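Local coordinates for flagellar motor switch protein FliG (Aquifex aeolicus, PDB 3HJL) that probably forms part of the rotor-mounted switch complex at the base of the flagellar basal body, which contacts motor components that set the direction of rotation, at residues I218-G223 with L228-I233; F238-I243 with I265-A270. One frame throughout, in Å; residues are numbered along the deposited sequence.

Contact 1. Residues I218-G223 with L228-I233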
loop_
_atom_site.group_PDB
_atom_site.type_symbol
_atom_site.label_atom_id
_atom_site.label_comp_id
_atom_site.label_asym_id
_atom_site.label_seq_id
_atom_site.Cartn_x
_atom_site.Cartn_y
_atom_site.Cartn_z
ATOM N N ILE A 218 4.852 -24.002 -20.455
ATOM C CA ILE A 218 4.544 -23.296 -19.203
ATOM C C ILE A 218 5.239 -21.936 -19.150
ATOM O O ILE A 218 4.602 -20.921 -18.863
ATOM C CB ILE A 218 4.958 -24.117 -17.949
ATOM C CG1 ILE A 218 4.010 -25.300 -17.752
ATOM C CG2 ILE A 218 4.929 -23.245 -16.697
ATOM C CD1 ILE A 218 4.472 -26.272 -16.704
ATOM N N LEU A 219 6.542 -21.934 -19.423
ATOM C CA LEU A 219 7.352 -20.713 -19.387
ATOM C C LEU A 219 6.878 -19.661 -20.389
ATOM O O LEU A 219 6.808 -18.477 -20.050
ATOM C CB LEU A 219 8.834 -21.036 -19.630
ATOM C CG LEU A 219 9.597 -21.739 -18.499
ATOM C CD1 LEU A 219 10.917 -22.338 -19.022
ATOM C CD2 LEU A 219 9.865 -20.746 -17.357
ATOM N N GLN A 220 6.545 -20.102 -21.606
ATOM C CA GLN A 220 6.053 -19.209 -22.667
ATOM C C GLN A 220 4.792 -18.465 -22.225
ATOM O O GLN A 220 4.699 -17.252 -22.386
ATOM C CB GLN A 220 5.755 -19.999 -23.955
ATOM C CG GLN A 220 5.724 -19.153 -25.234
ATOM C CD GLN A 220 7.118 -18.784 -25.776
ATOM O OE1 GLN A 220 7.231 -18.223 -26.872
ATOM N NE2 GLN A 220 8.172 -19.108 -25.024
ATOM N N SER A 221 3.840 -19.206 -21.657
ATOM C CA SER A 221 2.592 -18.636 -21.133
ATOM C C SER A 221 2.835 -17.659 -19.973
ATOM O O SER A 221 2.159 -16.633 -19.871
ATOM C CB SER A 221 1.652 -19.760 -20.681
ATOM O OG SER A 221 0.433 -19.249 -20.168
ATOM N N ILE A 222 3.777 -17.998 -19.090
ATOM C CA ILE A 222 4.161 -17.108 -17.986
ATOM C C ILE A 222 4.783 -15.825 -18.518
ATOM O O ILE A 222 4.517 -14.750 -17.992
ATOM C CB ILE A 222 5.141 -17.793 -16.997
ATOM C CG1 ILE A 222 4.387 -18.822 -16.146
ATOM C CG2 ILE A 222 5.811 -16.758 -16.086
ATOM C CD1 ILE A 222 5.258 -19.581 -15.181
ATOM N N GLY A 223 5.580 -15.945 -19.581
ATOM C CA GLY A 223 6.230 -14.796 -20.215
ATOM C C GLY A 223 5.295 -13.827 -20.920
ATOM O O GLY A 223 5.573 -12.632 -20.969
ATOM N N LEU A 228 8.906 -10.528 -17.101
ATOM C CA LEU A 228 9.938 -10.348 -16.080
ATOM C C LEU A 228 10.042 -11.585 -15.186
ATOM O O LEU A 228 11.142 -11.965 -14.804
ATOM C CB LEU A 228 9.650 -9.091 -15.237
ATOM C CG LEU A 228 10.833 -8.427 -14.514
ATOM C CD1 LEU A 228 10.531 -6.953 -14.231
ATOM C CD2 LEU A 228 11.210 -9.160 -13.230
ATOM N N LEU A 229 8.903 -12.209 -14.863
ATOM C CA LEU A 229 8.889 -13.406 -13.992
ATOM C C LEU A 229 9.486 -14.608 -14.733
ATOM O O LEU A 229 10.282 -15.351 -14.164
ATOM C CB LEU A 229 7.466 -13.744 -13.500
ATOM C CG LEU A 229 7.269 -14.368 -12.100
ATOM C CD1 LEU A 229 5.889 -15.045 -12.001
ATOM C CD2 LEU A 229 8.362 -15.355 -11.700
ATOM N N GLU A 230 9.087 -14.790 -15.995
ATOM C CA GLU A 230 9.639 -15.847 -16.853
ATOM C C GLU A 230 11.159 -15.802 -16.840
ATOM O O GLU A 230 11.806 -16.817 -16.631
ATOM C CB GLU A 230 9.153 -15.669 -18.298
ATOM C CG GLU A 230 9.680 -16.726 -19.299
ATOM C CD GLU A 230 9.554 -16.291 -20.753
ATOM O OE1 GLU A 230 9.980 -15.165 -21.094
ATOM O OE2 GLU A 230 9.093 -17.110 -21.569
ATOM N N GLU A 231 11.712 -14.615 -17.065
ATOM C CA GLU A 231 13.159 -14.431 -17.110
ATOM C C GLU A 231 13.839 -14.744 -15.780
ATOM O O GLU A 231 14.888 -15.380 -15.771
ATOM C CB GLU A 231 13.509 -13.013 -17.591
ATOM C CG GLU A 231 15.006 -12.624 -17.555
ATOM C CD GLU A 231 15.901 -13.448 -18.480
ATOM O OE1 GLU A 231 17.093 -13.088 -18.596
ATOM O OE2 GLU A 231 15.435 -14.424 -19.105
ATOM N N ARG A 232 13.246 -14.299 -14.670
ATOM C CA ARG A 232 13.783 -14.606 -13.337
ATOM C C ARG A 232 13.775 -16.107 -13.046
ATOM O O ARG A 232 14.677 -16.606 -12.371
ATOM C CB ARG A 232 13.038 -13.833 -12.240
ATOM C CG ARG A 232 13.346 -12.337 -12.260
ATOM C CD ARG A 232 12.751 -11.569 -11.080
ATOM N NE ARG A 232 11.351 -11.921 -10.798
ATOM C CZ ARG A 232 10.915 -12.669 -9.774
ATOM N NH1 ARG A 232 11.744 -13.172 -8.851
ATOM N NH2 ARG A 232 9.607 -12.902 -9.652
ATOM N N ILE A 233 12.773 -16.820 -13.572
ATOM C CA ILE A 233 12.730 -18.279 -13.473
ATOM C C ILE A 233 13.858 -18.913 -14.296
ATOM O O ILE A 233 14.575 -19.776 -13.784
ATOM C CB ILE A 233 11.364 -18.872 -13.932
ATOM C CG1 ILE A 233 10.240 -18.468 -12.973
ATOM C CG2 ILE A 233 11.431 -20.399 -13.982
ATOM C CD1 ILE A 233 8.855 -18.717 -13.529
#
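Glu230 fills the hollow on helix 212-225 made by Leu219, Gln220, Ile222 and Gly223, a knob-into-hole fit in which the knob is a carboxylate-bearing chain. Its CG stands anti to the backbone N (chi1 180°) and the chain stays extended beyond it, which carries the methylenes toward helix 212-225. Glu230 CB lies 3.6 Å from Gly223 CA, and the absence of a side chain on Gly223 leaves the place beside it to the carboxylate carbon, CD. Farther out, Glu230 OE2 comes within 3.1 Å of Leu219 O. Both are acceptors, so this is no hydrogen bond; Leu219 O already receives the helical N-H of Gly223, and OE2 finds its partner in a salt bridge to Arg234, whose charge would probably offset some of the repulsion. Gln220 reaches out on the same side, its amide alongside the carboxylate with the two planes 63° apart, but without bonding to it.

Helices 212-225 and 227-237 follow each other through a tight turn and form a helical hairpin, in a protein described as containing armadillo repeat motifs; the segment axes approach to 8.2 Å with their N-to-C directions 141° apart.

Branched aliphatic residues suit the remaining surface, where methyl groups meet without polar atoms needing partners. Ile222 turns its CG2 against the opposing backbone, 3.8 Å from Glu230 N, while its CD1 meets Ile233 CD1 at 4.1 Å, the side chains crossing at about a right angle. Leu219 CD2 packs 3.7 Å from Ile233 CG2, and Leu207 of helix 199-209 touches both residues.

Contact 2. Residues F238-I243 with I265-A270; sequences FTFEDI and IALLGA
Ala266 O, near the C-terminal end of helix 260-268, accepts a hydrogen bond from Gln309 NE2 and is also approached obliquely by the ring of Phe240, whose CZ lies 4.1 Å from that oxygen. The same NE2 also makes a weak bond to Gly269 O just beyond the helix. Phe240 carries the whole contact. Its CG is anti to the backbone N (chi1 -167°), which swings the ring out of its loop toward the helix end. There Ala270 CB stands 3.7 Å from Phe240 CE2 at the ring edge, and Leu267 CD2 reaches the same rim, 4.1 Å from Phe240 CZ, its side chain roughly perpendicular to that of Phe240. Ala266 CB completes the set, 4.2 Å from Phe240 CE1. Two alanines, with a single methyl each, let the ring come close to the backbone, while the longer leucine reaches in from the flank. One ring face is covered by Ile243 CD1, 3.5 Å above its plane toward the rim.

The loop is shaped locally: Asp242 OD2 accepts the N-H of Thr239 at 2.8 Å in a nearly straight bond (174°), the carboxylate reaching back to Thr239, ahead of the 3-10 turn, and met on its anti side, 32° out of its plane. Around this apolar cluster, helix 302-320 contributes Gln309, helix 272-279 brings Ile274 against Phe240 and Phe278 against Leu267, and helix 284-296 adds Phe290 and Met294 beside Leu267.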
loop_
_atom_site.group_PDB
_atom_site.type_symbol
_atom_site.label_atom_id
_atom_site.label_comp_id
_atom_site.label_asym_id
_atom_site.label_seq_id
_atom_site.Cartn_x
_atom_site.Cartn_y
_atom_site.Cartn_z
ATOM N N PHE A 238 19.374 -22.303 -15.196
ATOM C CA PHE A 238 20.810 -22.539 -15.383
ATOM C C PHE A 238 21.611 -21.471 -14.644
ATOM O O PHE A 238 21.571 -20.257 -15.007
ATOM C CB PHE A 238 21.234 -22.592 -16.856
ATOM C CG PHE A 238 22.608 -23.197 -17.051
ATOM C CD1 PHE A 238 22.751 -24.564 -17.265
ATOM C CD2 PHE A 238 23.752 -22.422 -16.908
ATOM C CE1 PHE A 238 24.002 -25.139 -17.380
ATOM C CE2 PHE A 238 25.010 -22.987 -17.024
ATOM C CZ PHE A 238 25.137 -24.352 -17.261
ATOM N N THR A 239 22.346 -21.941 -13.624
ATOM C CA THR A 239 23.166 -21.094 -12.764
ATOM C C THR A 239 24.634 -21.373 -13.076
ATOM O O THR A 239 24.954 -22.329 -13.792
ATOM C CB THR A 239 22.850 -21.363 -11.249
ATOM O OG1 THR A 239 23.473 -20.362 -10.435
ATOM C CG2 THR A 239 23.330 -22.744 -10.802
ATOM N N PHE A 240 25.519 -20.513 -12.579
ATOM C CA PHE A 240 26.957 -20.676 -12.792
ATOM C C PHE A 240 27.481 -21.988 -12.177
ATOM O O PHE A 240 28.386 -22.619 -12.720
ATOM C CB PHE A 240 27.721 -19.477 -12.224
ATOM C CG PHE A 240 29.160 -19.407 -12.674
ATOM C CD1 PHE A 240 29.487 -18.866 -13.906
ATOM C CD2 PHE A 240 30.183 -19.874 -11.859
ATOM C CE1 PHE A 240 30.807 -18.798 -14.326
ATOM C CE2 PHE A 240 31.506 -19.802 -12.272
ATOM C CZ PHE A 240 31.814 -19.270 -13.505
ATOM N N GLU A 241 26.875 -22.414 -11.074
ATOM C CA GLU A 241 27.234 -23.666 -10.421
ATOM C C GLU A 241 26.938 -24.889 -11.315
ATOM O O GLU A 241 27.654 -25.888 -11.241
ATOM C CB GLU A 241 26.494 -23.795 -9.083
ATOM C CG GLU A 241 26.837 -22.706 -8.032
ATOM C CD GLU A 241 28.220 -22.868 -7.403
ATOM O OE1 GLU A 241 28.345 -23.627 -6.416
ATOM O OE2 GLU A 241 29.161 -22.170 -7.845
ATOM N N ASP A 242 25.947 -24.774 -12.214
ATOM C CA ASP A 242 25.575 -25.879 -13.132
ATOM C C ASP A 242 26.614 -26.157 -14.230
ATOM O O ASP A 242 26.452 -27.092 -15.011
ATOM C CB ASP A 242 24.205 -25.627 -13.794
ATOM C CG ASP A 242 23.073 -25.532 -12.790
ATOM O OD1 ASP A 242 23.037 -26.351 -11.833
ATOM O OD2 ASP A 242 22.180 -24.670 -12.993
ATOM N N ILE A 243 27.662 -25.340 -14.309
ATOM C CA ILE A 243 28.795 -25.620 -15.198
ATOM C C ILE A 243 29.425 -27.013 -14.896
ATOM O O ILE A 243 29.950 -27.669 -15.800
ATOM C CB ILE A 243 29.852 -24.475 -15.130
ATOM C CG1 ILE A 243 29.287 -23.206 -15.793
ATOM C CG2 ILE A 243 31.141 -24.881 -15.834
ATOM C CD1 ILE A 243 30.192 -21.968 -15.693
ATOM N N ILE A 265 37.690 -13.145 -14.530
ATOM C CA ILE A 265 36.963 -12.412 -13.488
ATOM C C ILE A 265 35.860 -13.271 -12.867
ATOM O O ILE A 265 35.722 -13.314 -11.642
ATOM C CB ILE A 265 36.350 -11.095 -14.049
ATOM C CG1 ILE A 265 37.455 -10.086 -14.407
ATOM C CG2 ILE A 265 35.397 -10.456 -13.026
ATOM C CD1 ILE A 265 38.091 -9.414 -13.194
ATOM N N ALA A 266 35.090 -13.950 -13.724
ATOM C CA ALA A 266 34.042 -14.892 -13.295
ATOM C C ALA A 266 34.576 -15.991 -12.393
ATOM O O ALA A 266 33.906 -16.392 -11.433
ATOM C CB ALA A 266 33.371 -15.522 -14.506
ATOM N N LEU A 267 35.762 -16.498 -12.727
ATOM C CA LEU A 267 36.377 -17.586 -11.972
ATOM C C LEU A 267 37.005 -17.172 -10.638
ATOM O O LEU A 267 37.290 -18.032 -9.824
ATOM C CB LEU A 267 37.372 -18.361 -12.839
ATOM C CG LEU A 267 36.772 -19.207 -13.979
ATOM C CD1 LEU A 267 37.864 -19.857 -14.761
ATOM C CD2 LEU A 267 35.809 -20.274 -13.471
ATOM N N LEU A 268 37.191 -15.871 -10.402
ATOM C CA LEU A 268 37.705 -15.388 -9.104
ATOM C C LEU A 268 36.778 -15.770 -7.955
ATOM O O LEU A 268 37.244 -16.179 -6.892
ATOM C CB LEU A 268 37.893 -13.862 -9.098
ATOM C CG LEU A 268 39.034 -13.257 -9.905
ATOM C CD1 LEU A 268 38.956 -11.737 -9.825
ATOM C CD2 LEU A 268 40.382 -13.749 -9.386
ATOM N N GLY A 269 35.468 -15.638 -8.181
ATOM C CA GLY A 269 34.453 -16.035 -7.195
ATOM C C GLY A 269 33.836 -17.404 -7.460
ATOM O O GLY A 269 32.700 -17.655 -7.039
ATOM N N ALA A 270 34.586 -18.295 -8.125
ATOM C CA ALA A 270 34.099 -19.630 -8.493
ATOM C C ALA A 270 34.767 -20.700 -7.625
ATOM O O ALA A 270 35.908 -20.505 -7.180
ATOM C CB ALA A 270 34.382 -19.908 -9.961
#

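Both contacts belong to the C-terminal family region and come in series along the chain: helix 227-237 supplies one side of contact 1 and runs directly into the loop that opens contact 2. Their centres are 23 Å apart, and their nearest atoms, about 6 Å apart, do not touch. Contact 1 joins consecutive helices and is only partly buried, which is consistent with its mixture of aliphatic packing and a carboxylate paired to arginine. Contact 2 joins a loop to the end of a helix more distant in sequence. It is more deeply buried though smaller in area, 134 against 311 Å², and depends on a single aromatic ring among small and aliphatic groups.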